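Local coordinates for protein myosin-4 (Saccharomyces cerevisiae, PDB 3MMI) that is a type V myosin motor of the machinery that carries certain mRNAs, including ASH1 mRNA, so that their protein products accumulate in the bud and daughter cell, at residues E21-L26 and V62-R67; G100-L105 and N196-V201; V201-Q206 and S210-I215; Y244-N249 and Q273-L278; L290-W295 and A301-I306. All blocks are in the same frame, centred on the assembly; numbering follows the deposited sequence.

Interaction 1: residues E21-L26 and V62-R67; sequences ELLMDL and VSSLVR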
# COMPACT_ATOMS: atom_id res chain seq x y z
N GLU A 21 -6.24 19.37 37.73
CA GLU A 21 -5.48 20.62 37.46
C GLU A 21 -4.30 20.32 36.53
O GLU A 21 -4.00 21.13 35.64
CB GLU A 21 -4.94 21.24 38.76
CG GLU A 21 -4.15 22.55 38.54
CD GLU A 21 -3.24 22.91 39.77
OE1 GLU A 21 -3.48 22.44 40.92
OE2 GLU A 21 -2.29 23.69 39.56
N LEU A 22 -3.61 19.20 36.78
CA LEU A 22 -2.66 18.61 35.79
C LEU A 22 -3.32 18.43 34.38
O LEU A 22 -2.91 19.08 33.41
CB LEU A 22 -2.08 17.28 36.31
CG LEU A 22 -1.17 17.36 37.53
CD1 LEU A 22 -0.92 15.98 38.08
CD2 LEU A 22 0.16 18.06 37.19
N LEU A 23 -4.39 17.66 34.33
CA LEU A 23 -5.13 17.47 33.10
C LEU A 23 -5.67 18.73 32.44
O LEU A 23 -5.98 18.69 31.29
CB LEU A 23 -6.23 16.45 33.31
CG LEU A 23 -5.78 15.14 33.94
CD1 LEU A 23 -6.93 14.29 34.25
CD2 LEU A 23 -4.79 14.41 33.10
N MET A 24 -5.79 19.85 33.13
CA MET A 24 -6.25 21.06 32.48
C MET A 24 -5.13 21.82 31.83
O MET A 24 -5.35 22.62 30.96
CB MET A 24 -6.99 21.96 33.44
CG MET A 24 -8.44 21.98 33.23
SD MET A 24 -9.24 21.49 34.72
CE MET A 24 -8.74 22.80 35.79
N ASP A 25 -3.92 21.56 32.29
CA ASP A 25 -2.74 22.15 31.70
C ASP A 25 -2.46 21.43 30.38
O ASP A 25 -1.41 20.86 30.14
CB ASP A 25 -1.56 22.06 32.64
CG ASP A 25 -0.57 23.15 32.42
OD1 ASP A 25 0.42 23.17 33.15
OD2 ASP A 25 -0.77 23.96 31.51
N LEU A 26 -3.45 21.50 29.53
CA LEU A 26 -3.44 20.77 28.27
C LEU A 26 -2.05 20.90 27.67
O LEU A 26 -1.51 19.97 27.02
N VAL A 62 -4.93 9.73 27.13
CA VAL A 62 -6.31 9.78 26.60
C VAL A 62 -7.32 9.14 27.50
O VAL A 62 -8.38 9.75 27.77
CB VAL A 62 -6.47 9.09 25.21
CG1 VAL A 62 -7.90 9.04 24.82
CG2 VAL A 62 -5.61 9.76 24.16
N SER A 63 -7.06 7.91 27.94
CA SER A 63 -8.03 7.37 28.90
C SER A 63 -8.19 8.08 30.25
O SER A 63 -9.31 8.11 30.74
CB SER A 63 -7.99 5.86 29.07
OG SER A 63 -7.14 5.52 30.09
N SER A 64 -7.15 8.70 30.81
CA SER A 64 -7.34 9.53 32.04
C SER A 64 -8.30 10.66 31.70
O SER A 64 -9.35 10.79 32.29
CB SER A 64 -6.01 10.08 32.60
OG SER A 64 -6.24 10.87 33.76
N LEU A 65 -7.95 11.43 30.69
CA LEU A 65 -8.75 12.56 30.25
C LEU A 65 -10.21 12.20 29.99
O LEU A 65 -11.09 12.95 30.32
CB LEU A 65 -8.15 13.18 29.01
CG LEU A 65 -6.86 13.97 29.17
CD1 LEU A 65 -6.23 14.19 27.80
CD2 LEU A 65 -7.12 15.36 29.81
N VAL A 66 -10.46 11.02 29.43
CA VAL A 66 -11.84 10.69 29.04
C VAL A 66 -12.64 10.34 30.26
O VAL A 66 -13.83 10.67 30.37
CB VAL A 66 -11.94 9.47 28.00
CG1 VAL A 66 -13.34 8.84 27.98
CG2 VAL A 66 -11.51 9.90 26.60
N ARG A 67 -11.99 9.68 31.20
CA ARG A 67 -12.63 9.26 32.44
C ARG A 67 -13.03 10.43 33.29
O ARG A 67 -14.03 10.39 33.96
CB ARG A 67 -11.68 8.41 33.25
CG ARG A 67 -12.21 8.11 34.58
CD ARG A 67 -12.32 6.67 34.74
NE ARG A 67 -11.01 6.18 34.45
CZ ARG A 67 -9.92 6.75 34.93
NH1 ARG A 67 -10.03 7.77 35.72
NH2 ARG A 67 -8.74 6.28 34.61
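A helix-on-helix contact near the start of the modelled chain sets L23, on the short helix 19-24, against S64 and L65, neighbours near the end of helix 53-67. L23 points at the other helix and straddles the two residues. Its CD1 lies 3.5 Å from S64 OG and its CD2 3.9 Å from the same oxygen, so the forked end of the leucine faces the hydroxyl. With OG anti to the backbone N (chi1 179°), S64 offers a polar atom to two methyls, a van der Waals meeting and not a bond. This is peripheral packing in the all-helical globular tail, the cargo-binding end of a type V myosin. L65 works at the root of L23: its CD2 comes within 3.8 Å of L23 CB, and the two leucine side chains lie side by side, pointing opposite ways. L65 leaves its backbone across the line of approach, and only its branched end swings in. The same CD2 also comes 3.8 Å from L23 O, a carbonyl oxygen hydrogen-bonded to Y29 OH. N68 and L70, just beyond helix 53-67, add to the packing on L23, while L65 also leans on Q73 of helix 71-91.

Interaction 2: residues G100-L105 and N196-V201; sequences GGIFWL and NEFDAV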
# COMPACT_ATOMS: atom_id res chain seq x y z
N GLY A 100 11.30 2.36 11.11
CA GLY A 100 10.57 3.48 11.68
C GLY A 100 9.09 3.50 11.30
O GLY A 100 8.24 3.67 12.17
N GLY A 101 8.82 3.36 10.00
CA GLY A 101 7.46 3.24 9.48
C GLY A 101 6.65 2.17 10.22
O GLY A 101 5.57 2.43 10.82
N ILE A 102 7.24 1.00 10.30
CA ILE A 102 6.58 -0.10 10.97
C ILE A 102 6.37 0.09 12.46
O ILE A 102 5.30 -0.20 12.95
CB ILE A 102 7.29 -1.44 10.71
CG1 ILE A 102 7.16 -1.81 9.23
CG2 ILE A 102 6.61 -2.56 11.47
CD1 ILE A 102 8.29 -2.89 8.76
N PHE A 103 7.40 0.56 13.18
CA PHE A 103 7.28 0.81 14.63
C PHE A 103 6.10 1.77 14.86
O PHE A 103 5.21 1.47 15.59
CB PHE A 103 8.57 1.47 15.13
CG PHE A 103 8.49 1.93 16.55
CD1 PHE A 103 8.55 1.00 17.59
CD2 PHE A 103 8.38 3.29 16.87
CE1 PHE A 103 8.48 1.42 18.93
CE2 PHE A 103 8.33 3.69 18.18
CZ PHE A 103 8.38 2.77 19.21
N TRP A 104 6.10 2.92 14.18
CA TRP A 104 5.08 3.96 14.41
C TRP A 104 3.67 3.43 14.02
O TRP A 104 2.69 3.61 14.75
CB TRP A 104 5.46 5.29 13.70
CG TRP A 104 6.71 5.96 14.43
CD1 TRP A 104 7.98 6.15 13.92
CD2 TRP A 104 6.75 6.45 15.78
NE1 TRP A 104 8.78 6.76 14.86
CE2 TRP A 104 8.06 6.94 16.01
CE3 TRP A 104 5.81 6.52 16.81
CZ2 TRP A 104 8.44 7.51 17.26
CZ3 TRP A 104 6.17 7.09 18.03
CH2 TRP A 104 7.48 7.57 18.24
N LEU A 105 3.60 2.72 12.90
CA LEU A 105 2.33 2.31 12.38
C LEU A 105 1.78 1.21 13.23
O LEU A 105 0.60 1.18 13.51
CB LEU A 105 2.38 1.87 10.94
CG LEU A 105 2.44 3.08 9.97
CD1 LEU A 105 2.98 2.77 8.62
CD2 LEU A 105 1.10 3.84 9.89
N ASN A 196 11.62 -11.89 3.63
CA ASN A 196 11.79 -12.55 4.98
C ASN A 196 12.18 -11.53 6.06
O ASN A 196 11.75 -11.61 7.15
CB ASN A 196 12.86 -13.70 4.97
CG ASN A 196 12.47 -14.89 4.11
OD1 ASN A 196 13.31 -15.48 3.40
ND2 ASN A 196 11.21 -15.22 4.10
N GLU A 197 12.96 -10.54 5.67
CA GLU A 197 13.38 -9.53 6.60
C GLU A 197 12.29 -8.51 6.87
O GLU A 197 12.16 -8.01 7.97
CB GLU A 197 14.70 -8.88 6.14
CG GLU A 197 15.89 -9.88 6.30
CD GLU A 197 17.24 -9.37 5.75
OE1 GLU A 197 17.34 -8.18 5.36
OE2 GLU A 197 18.16 -10.17 5.68
N PHE A 198 11.46 -8.21 5.85
CA PHE A 198 10.28 -7.37 6.03
C PHE A 198 9.36 -8.07 6.97
O PHE A 198 8.79 -7.49 7.92
CB PHE A 198 9.58 -7.18 4.67
CG PHE A 198 8.47 -6.20 4.68
CD1 PHE A 198 8.34 -5.25 5.70
CD2 PHE A 198 7.61 -6.12 3.58
CE1 PHE A 198 7.35 -4.28 5.68
CE2 PHE A 198 6.57 -5.22 3.61
CZ PHE A 198 6.46 -4.27 4.63
N ASP A 199 9.17 -9.35 6.73
CA ASP A 199 8.32 -10.14 7.57
C ASP A 199 8.77 -10.25 9.06
O ASP A 199 7.94 -10.26 9.98
CB ASP A 199 8.22 -11.54 6.99
CG ASP A 199 7.26 -12.46 7.78
OD1 ASP A 199 6.05 -12.50 7.48
OD2 ASP A 199 7.70 -13.10 8.77
N ALA A 200 10.09 -10.30 9.31
CA ALA A 200 10.61 -10.35 10.73
C ALA A 200 10.32 -9.10 11.50
O ALA A 200 9.99 -9.17 12.66
CB ALA A 200 12.16 -10.60 10.74
N VAL A 201 10.57 -7.94 10.87
CA VAL A 201 10.32 -6.65 11.49
C VAL A 201 8.82 -6.52 11.81
O VAL A 201 8.43 -6.23 12.90
CB VAL A 201 10.73 -5.57 10.58
CG1 VAL A 201 10.37 -4.22 11.21
CG2 VAL A 201 12.22 -5.66 10.22
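I102 sends CG1 anti to its carbonyl carbon (chi1 -66°) and continues nearly extended at chi2, which carries CD1 across to F198 and V201 on the facing helix. F198, with CG anti to the backbone N (chi1 -172°), leaves its helix to one side yet brings the ring back to meet that methyl. V201 points at I102. The isoleucine tip is thereby held between two side chains one helical turn apart. CD1 meets F198 at CE1, 3.5 Å away, lying in the plane of the ring at its edge and not over a face; F198 CD1 is next at 3.9 Å. On the other partner, I102 CD1 and V201 CG1 are also 3.5 Å apart, a little tighter than usual for two methyls. The branch methyl joins in more loosely, I102 CG2 standing 4.1 Å from V201 CG1. Here helix 97-108 packs on helix 185-204 inside the Dilute region of the globular tail. W156 of helix 132-168 touches I102 too, and the F198 ring also meets that of F160 from the same helix. Every touching atom is carbon, so dispersion and the exclusion of water probably hold this buried contact, with the fit of the methyl against ring edge and valine deciding the geometry.

Interaction 3: residues V201-Q206 and S210-I215; sequences VLCKFQ and SMHTKI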
# COMPACT_ATOMS: atom_id res chain seq x y z
N VAL A 201 10.57 -7.94 10.87
CA VAL A 201 10.32 -6.65 11.49
C VAL A 201 8.82 -6.52 11.81
O VAL A 201 8.43 -6.23 12.90
CB VAL A 201 10.73 -5.57 10.58
CG1 VAL A 201 10.37 -4.22 11.21
CG2 VAL A 201 12.22 -5.66 10.22
N LEU A 202 7.96 -6.89 10.85
CA LEU A 202 6.52 -6.89 11.13
C LEU A 202 6.21 -7.69 12.43
O LEU A 202 5.50 -7.20 13.33
CB LEU A 202 5.77 -7.47 9.93
CG LEU A 202 5.15 -6.55 8.89
CD1 LEU A 202 5.49 -5.15 8.98
CD2 LEU A 202 5.39 -7.16 7.45
N CYS A 203 6.76 -8.92 12.53
CA CYS A 203 6.64 -9.71 13.82
C CYS A 203 7.39 -9.08 15.00
O CYS A 203 6.85 -9.05 16.07
CB CYS A 203 7.12 -11.13 13.71
SG CYS A 203 6.41 -12.12 12.34
N LYS A 204 8.57 -8.52 14.77
CA LYS A 204 9.37 -7.88 15.83
C LYS A 204 8.54 -6.79 16.48
O LYS A 204 8.28 -6.85 17.72
CB LYS A 204 10.69 -7.28 15.25
CG LYS A 204 11.64 -6.69 16.32
N PHE A 205 8.07 -5.84 15.66
CA PHE A 205 7.33 -4.68 16.18
C PHE A 205 5.86 -4.99 16.46
O PHE A 205 5.05 -4.09 16.57
CB PHE A 205 7.56 -3.44 15.30
CG PHE A 205 8.94 -2.95 15.32
CD1 PHE A 205 9.67 -2.91 16.52
CD2 PHE A 205 9.56 -2.49 14.17
CE1 PHE A 205 10.99 -2.43 16.52
CE2 PHE A 205 10.88 -2.01 14.20
CZ PHE A 205 11.58 -1.98 15.37
N GLN A 206 5.53 -6.26 16.55
CA GLN A 206 4.20 -6.71 16.94
C GLN A 206 2.96 -6.21 16.10
O GLN A 206 1.87 -5.98 16.66
CB GLN A 206 3.97 -6.44 18.45
CG GLN A 206 4.78 -7.41 19.42
CD GLN A 206 4.65 -6.98 20.92
OE1 GLN A 206 3.57 -7.09 21.52
NE2 GLN A 206 5.72 -6.42 21.47
N SER A 210 -3.98 -9.48 11.05
CA SER A 210 -4.75 -8.97 9.99
C SER A 210 -4.12 -7.75 9.34
O SER A 210 -4.36 -7.56 8.17
CB SER A 210 -6.14 -8.61 10.50
OG SER A 210 -5.97 -7.61 11.51
N MET A 211 -3.32 -6.94 10.03
CA MET A 211 -2.61 -5.90 9.34
C MET A 211 -1.36 -6.40 8.60
O MET A 211 -0.89 -5.80 7.62
CB MET A 211 -2.31 -4.79 10.33
CG MET A 211 -1.85 -3.47 9.73
SD MET A 211 -3.00 -2.60 8.57
CE MET A 211 -4.54 -2.80 9.37
N HIS A 212 -0.76 -7.48 9.11
CA HIS A 212 0.45 -8.11 8.52
C HIS A 212 0.15 -8.63 7.13
O HIS A 212 0.82 -8.33 6.15
CB HIS A 212 0.80 -9.29 9.39
CG HIS A 212 2.19 -9.81 9.22
ND1 HIS A 212 3.02 -10.02 10.30
CD2 HIS A 212 2.86 -10.27 8.13
CE1 HIS A 212 4.14 -10.60 9.89
NE2 HIS A 212 4.07 -10.75 8.57
N THR A 213 -0.95 -9.36 7.04
CA THR A 213 -1.47 -9.80 5.75
C THR A 213 -1.93 -8.66 4.86
O THR A 213 -1.67 -8.66 3.65
CB THR A 213 -2.68 -10.84 5.87
OG1 THR A 213 -3.81 -10.22 6.53
CG2 THR A 213 -2.25 -11.97 6.73
N LYS A 214 -2.57 -7.63 5.43
CA LYS A 214 -2.91 -6.46 4.57
C LYS A 214 -1.63 -5.83 3.96
O LYS A 214 -1.58 -5.50 2.78
CB LYS A 214 -3.81 -5.44 5.32
CG LYS A 214 -3.90 -4.17 4.69
CD LYS A 214 -5.03 -3.29 5.21
CE LYS A 214 -5.71 -2.58 4.02
NZ LYS A 214 -4.84 -1.72 3.35
N ILE A 215 -0.62 -5.60 4.81
CA ILE A 215 0.66 -5.01 4.35
C ILE A 215 1.24 -5.83 3.16
O ILE A 215 1.75 -5.26 2.18
CB ILE A 215 1.68 -4.83 5.48
CG1 ILE A 215 1.23 -3.72 6.43
CG2 ILE A 215 3.06 -4.40 4.84
CD1 ILE A 215 1.78 -3.65 7.71
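L202 and H212 face each other across a helical hairpin, the leucine laying its CB over one face of the imidazole. The histidine has CG anti to the backbone N, a setting that swings its ring out from the side of helix 209-234 and under L202. The CH-pi contact measures 3.8 Å from L202 CB to the centroid of the H212 ring, 25° off the normal, and is displaced toward CE1, which is 3.5 Å from CB. L202 itself is bent unusually: chi1 at -97° and chi2 at 9° both fall away from staggered positions, with CD1 almost eclipsed. In this pose CD2 stays by the ring, 4.0 Å from H212 NE2, while CD1 points the other way to I215 CD1, 4.2 Å off. C203 has SG anti to its carbonyl carbon and comes to the ring's edge, 3.7 Å from H212 CE1. Q206, with positive phi, is the C-prime residue of the Schellman motif that ends helix 185-204, and this helps turn the chain back into the antiparallel helix. The ring is fixed further by a hydrogen bond from H212 NE2 to D199 OD1, one turn before L202. A carboxylate at NE2 probably favours the protonated imidazole, whereas the leucine over its face contributes no polar partner.

Interaction 4: residues Y244-N249 and Q273-L278; sequences YEVDRN and QAVKIL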
# COMPACT_ATOMS: atom_id res chain seq x y z
N TYR A 244 5.16 -14.67 -21.99
CA TYR A 244 5.36 -15.93 -21.32
C TYR A 244 6.50 -15.94 -20.26
O TYR A 244 6.34 -16.45 -19.14
CB TYR A 244 5.62 -17.03 -22.32
CG TYR A 244 5.97 -18.33 -21.64
CD1 TYR A 244 4.94 -19.19 -21.20
CD2 TYR A 244 7.32 -18.70 -21.41
CE1 TYR A 244 5.23 -20.39 -20.54
CE2 TYR A 244 7.63 -19.96 -20.70
CZ TYR A 244 6.55 -20.78 -20.31
OH TYR A 244 6.71 -21.97 -19.67
N GLU A 245 7.61 -15.30 -20.57
CA GLU A 245 8.73 -15.17 -19.64
C GLU A 245 8.45 -14.26 -18.41
O GLU A 245 8.83 -14.65 -17.30
CB GLU A 245 9.98 -14.68 -20.38
CG GLU A 245 10.42 -15.67 -21.49
CD GLU A 245 10.80 -17.11 -20.93
OE1 GLU A 245 11.37 -17.29 -19.88
OE2 GLU A 245 10.46 -18.15 -21.51
N VAL A 246 7.78 -13.12 -18.59
CA VAL A 246 7.34 -12.29 -17.46
C VAL A 246 6.38 -13.07 -16.60
O VAL A 246 6.36 -12.89 -15.39
CB VAL A 246 6.66 -10.98 -18.00
CG1 VAL A 246 6.08 -10.10 -16.82
CG2 VAL A 246 7.73 -10.24 -18.98
N ASP A 247 5.52 -13.85 -17.22
CA ASP A 247 4.54 -14.66 -16.49
C ASP A 247 5.20 -15.59 -15.47
O ASP A 247 4.85 -15.57 -14.30
CB ASP A 247 3.74 -15.59 -17.43
CG ASP A 247 2.24 -15.52 -17.21
OD1 ASP A 247 1.80 -14.88 -16.24
OD2 ASP A 247 1.46 -15.95 -18.09
N ARG A 248 6.23 -16.29 -15.93
CA ARG A 248 7.07 -17.10 -15.06
C ARG A 248 7.77 -16.28 -13.98
O ARG A 248 7.91 -16.75 -12.85
CB ARG A 248 8.10 -17.87 -15.89
CG ARG A 248 7.54 -18.49 -17.16
N ASN A 249 8.23 -15.07 -14.30
CA ASN A 249 8.97 -14.32 -13.28
C ASN A 249 7.98 -13.95 -12.24
O ASN A 249 8.33 -13.92 -11.01
CB ASN A 249 9.70 -13.08 -13.84
CG ASN A 249 10.84 -13.46 -14.75
OD1 ASN A 249 11.31 -12.66 -15.61
ND2 ASN A 249 11.40 -14.59 -14.52
N GLN A 273 -2.99 -9.41 -16.41
CA GLN A 273 -3.73 -9.30 -17.66
C GLN A 273 -2.93 -8.78 -18.85
O GLN A 273 -3.14 -9.24 -19.92
CB GLN A 273 -5.00 -8.49 -17.51
CG GLN A 273 -5.91 -8.92 -16.42
CD GLN A 273 -6.89 -9.92 -16.83
OE1 GLN A 273 -6.65 -10.80 -17.64
NE2 GLN A 273 -8.05 -9.81 -16.25
N ALA A 274 -1.98 -7.87 -18.60
CA ALA A 274 -1.17 -7.19 -19.70
C ALA A 274 -0.33 -8.30 -20.31
O ALA A 274 -0.23 -8.45 -21.50
CB ALA A 274 -0.26 -6.12 -19.08
N VAL A 275 0.32 -9.12 -19.46
CA VAL A 275 1.16 -10.11 -20.10
C VAL A 275 0.34 -11.29 -20.63
O VAL A 275 0.76 -11.98 -21.59
CB VAL A 275 2.36 -10.60 -19.19
CG1 VAL A 275 3.23 -9.38 -18.75
CG2 VAL A 275 1.87 -11.41 -17.99
N LYS A 276 -0.87 -11.51 -20.14
CA LYS A 276 -1.70 -12.51 -20.77
C LYS A 276 -2.17 -12.04 -22.12
O LYS A 276 -2.21 -12.79 -23.04
CB LYS A 276 -2.85 -13.00 -19.88
CG LYS A 276 -2.43 -13.91 -18.74
CD LYS A 276 -3.60 -14.39 -17.91
CE LYS A 276 -3.22 -15.47 -16.91
NZ LYS A 276 -2.34 -16.50 -17.43
N ILE A 277 -2.48 -10.76 -22.24
CA ILE A 277 -2.88 -10.23 -23.52
C ILE A 277 -1.81 -10.52 -24.57
O ILE A 277 -2.11 -10.80 -25.71
CB ILE A 277 -3.19 -8.70 -23.37
CG1 ILE A 277 -4.63 -8.59 -22.87
CG2 ILE A 277 -3.02 -8.01 -24.68
CD1 ILE A 277 -4.90 -7.40 -22.21
N LEU A 278 -0.56 -10.45 -24.16
CA LEU A 278 0.53 -10.57 -25.06
C LEU A 278 0.63 -12.00 -25.62
O LEU A 278 1.20 -12.26 -26.73
CB LEU A 278 1.82 -10.20 -24.33
CG LEU A 278 2.11 -8.70 -24.23
CD1 LEU A 278 3.32 -8.48 -23.28
CD2 LEU A 278 2.28 -8.01 -25.61
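Apolar packing centres on V246 and V275, whose CG1 methyls meet at 3.5 Å; V275 CG1 also comes 3.9 Å from V246 CB. The other methyl of V275, CG2, sits in the crowded position between backbone N and carbonyl carbon and makes a van der Waals contact with a carboxylate oxygen, D247 OD1, at 3.9 Å. The charged pairing is weaker. D247 OD2 and K276 NZ form a long salt bridge of 3.9 Å, the lysine chain running extended until it bends at chi4. OD2 has a firmer partner in Q279 NE2, a hydrogen bond one turn further along the same helix as V275. With E251 close to OD1, the acid would probably be somewhat harder to ionise, an effect K276 might partly offset. The segments 244-249 and 273-278, both in the DIL region, run roughly antiparallel, their axes 9.1 Å apart at closest approach and 146° between N-to-C directions. V174 of helix 170-174 also packs on V246, and A274, beside V275, leans on F228 and L231 of helix 209-234 and on I306 of helix 300-308.

Interaction 5: residues L290-W295 and A301-I306; sequences LLFDFW and AQIQAI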
# COMPACT_ATOMS: atom_id res chain seq x y z
N LEU A 290 -15.29 -10.13 -28.47
CA LEU A 290 -15.69 -11.16 -27.51
C LEU A 290 -14.84 -11.18 -26.26
O LEU A 290 -15.39 -11.27 -25.15
CB LEU A 290 -15.73 -12.56 -28.12
CG LEU A 290 -16.91 -13.10 -28.89
CD1 LEU A 290 -16.86 -14.60 -28.62
CD2 LEU A 290 -18.26 -12.51 -28.40
N LEU A 291 -13.54 -10.97 -26.46
CA LEU A 291 -12.63 -10.89 -25.32
C LEU A 291 -12.66 -9.61 -24.52
O LEU A 291 -12.64 -9.71 -23.27
CB LEU A 291 -11.26 -11.30 -25.74
CG LEU A 291 -11.16 -12.81 -26.04
CD1 LEU A 291 -9.88 -13.22 -26.76
CD2 LEU A 291 -11.21 -13.67 -24.78
N PHE A 292 -12.81 -8.43 -25.15
CA PHE A 292 -12.57 -7.15 -24.41
C PHE A 292 -13.72 -6.14 -24.29
O PHE A 292 -13.61 -5.13 -23.54
CB PHE A 292 -11.38 -6.48 -25.08
CG PHE A 292 -10.13 -7.32 -25.00
CD1 PHE A 292 -9.38 -7.35 -23.79
CD2 PHE A 292 -9.72 -8.08 -26.12
CE1 PHE A 292 -8.20 -8.14 -23.71
CE2 PHE A 292 -8.55 -8.88 -26.06
CZ PHE A 292 -7.78 -8.93 -24.84
N ASP A 293 -14.81 -6.35 -25.05
CA ASP A 293 -15.93 -5.46 -24.89
C ASP A 293 -16.46 -5.71 -23.50
O ASP A 293 -16.75 -6.86 -23.14
CB ASP A 293 -17.03 -5.79 -25.93
CG ASP A 293 -16.77 -5.13 -27.31
OD1 ASP A 293 -15.78 -4.41 -27.54
OD2 ASP A 293 -17.59 -5.35 -28.20
N PHE A 294 -16.68 -4.67 -22.73
CA PHE A 294 -17.30 -4.83 -21.39
C PHE A 294 -16.43 -5.71 -20.52
O PHE A 294 -16.94 -6.51 -19.73
CB PHE A 294 -18.73 -5.45 -21.39
CG PHE A 294 -19.50 -5.28 -22.66
CD1 PHE A 294 -19.69 -4.01 -23.25
CD2 PHE A 294 -20.08 -6.40 -23.26
CE1 PHE A 294 -20.46 -3.90 -24.49
CE2 PHE A 294 -20.83 -6.28 -24.48
CZ PHE A 294 -21.01 -5.02 -25.09
N TRP A 295 -15.12 -5.49 -20.64
CA TRP A 295 -14.10 -6.08 -19.82
C TRP A 295 -13.23 -4.92 -19.34
O TRP A 295 -12.56 -4.24 -20.12
CB TRP A 295 -13.36 -7.07 -20.72
CG TRP A 295 -12.22 -7.87 -20.07
CD1 TRP A 295 -12.29 -9.20 -19.61
CD2 TRP A 295 -10.85 -7.44 -19.83
NE1 TRP A 295 -11.08 -9.59 -19.10
CE2 TRP A 295 -10.18 -8.54 -19.21
CE3 TRP A 295 -10.15 -6.26 -20.04
CZ2 TRP A 295 -8.81 -8.47 -18.86
CZ3 TRP A 295 -8.88 -6.18 -19.73
CH2 TRP A 295 -8.18 -7.28 -19.12
N ALA A 301 -7.31 2.34 -23.47
CA ALA A 301 -6.04 3.05 -23.83
C ALA A 301 -4.92 2.10 -23.31
O ALA A 301 -3.87 2.00 -23.91
CB ALA A 301 -5.96 4.37 -23.16
N GLN A 302 -5.14 1.47 -22.14
CA GLN A 302 -4.13 0.51 -21.55
C GLN A 302 -3.94 -0.65 -22.44
O GLN A 302 -2.85 -1.06 -22.79
CB GLN A 302 -4.57 0.10 -20.17
CG GLN A 302 -4.35 1.21 -19.14
CD GLN A 302 -5.01 0.91 -17.83
OE1 GLN A 302 -6.06 0.30 -17.81
NE2 GLN A 302 -4.53 1.50 -16.75
N ILE A 303 -5.04 -1.17 -22.95
CA ILE A 303 -4.95 -2.28 -23.84
C ILE A 303 -4.33 -1.88 -25.15
O ILE A 303 -3.51 -2.66 -25.74
CB ILE A 303 -6.35 -2.93 -24.13
CG1 ILE A 303 -7.01 -3.47 -22.89
CG2 ILE A 303 -6.27 -3.97 -25.26
CD1 ILE A 303 -8.39 -3.91 -23.12
N GLN A 304 -4.74 -0.76 -25.70
CA GLN A 304 -4.03 -0.21 -26.89
C GLN A 304 -2.59 0.03 -26.64
O GLN A 304 -1.75 -0.27 -27.53
CB GLN A 304 -4.78 1.10 -27.36
CG GLN A 304 -4.26 1.56 -28.71
CD GLN A 304 -4.53 3.03 -28.97
OE1 GLN A 304 -4.35 3.87 -28.13
NE2 GLN A 304 -5.10 3.28 -30.07
N ALA A 305 -2.25 0.61 -25.50
CA ALA A 305 -0.79 0.85 -25.25
C ALA A 305 0.01 -0.43 -25.39
O ALA A 305 1.18 -0.49 -25.86
CB ALA A 305 -0.60 1.43 -23.88
N ILE A 306 -0.59 -1.51 -24.93
CA ILE A 306 0.15 -2.78 -24.90
C ILE A 306 0.30 -3.35 -26.33
O ILE A 306 1.37 -3.74 -26.75
CB ILE A 306 -0.54 -3.87 -24.04
CG1 ILE A 306 -0.41 -3.60 -22.51
CG2 ILE A 306 -0.05 -5.29 -24.43
CD1 ILE A 306 -1.60 -4.15 -21.83
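The backbone bond from A305 N to A301 O, 2.7 Å long, closes the helical turn from which I303 reaches F292 and W295. I303 holds CG1 anti to its carbonyl carbon (chi1 -61°) and runs on extended, so that CD1 forms the leading end of the side chain. That one methyl makes both contacts: it lies 3.6 Å from F292 CD1 and 4.1 Å from W295 CZ3, approaching each ring obliquely. The two aromatics are themselves packed together, with F292 CD1 3.9 Å above the indole plane of W295, offset toward its rim. A type II beta turn from F292 to W295, at the end of helix 285-292, brings the two rings onto the same side, with F294 at positive phi in its third position. The closing bond of this turn, W295 N to F292 O, is weak at 3.3 Å. W295 sets CG anti to its backbone N (chi1 -179°), and the far side of the indole thereby extends to the isoleucine. D293, inside the turn, is tied by OD1 to the hydroxyl of Y327. On helix 300-308 the amide of Q302 is held at both ends, OE1 by N299 N and NE2 by I345 O. I277 and Q273 of helix 269-279 lie against F292 and W295 respectively, and I232 of helix 209-234 touches A305 and I306, placing the contact among the helices of the DIL region.

In the fold
Interaction 1 comes first, its segments enclosing 35 residues at one end of the elongated tail. Interaction 2 then closes a far longer excursion, 90 residues that include helix 132-168, and interaction 3 follows directly as a hairpin with three residues between its segments. These two share V201 and helix 185-204, and touch besides through F198 with I215 and I102 with L202. Helix 209-234 leads on to helix 240-257, where interaction 4 closes over 23 residues, and interaction 5 closes over five. I277 against F292 is one link joining these last two, about 15 Å apart between centres. All five run in series, without nesting or crossing, and interaction 1 lies about 58 Å, centre to centre, from interaction 4.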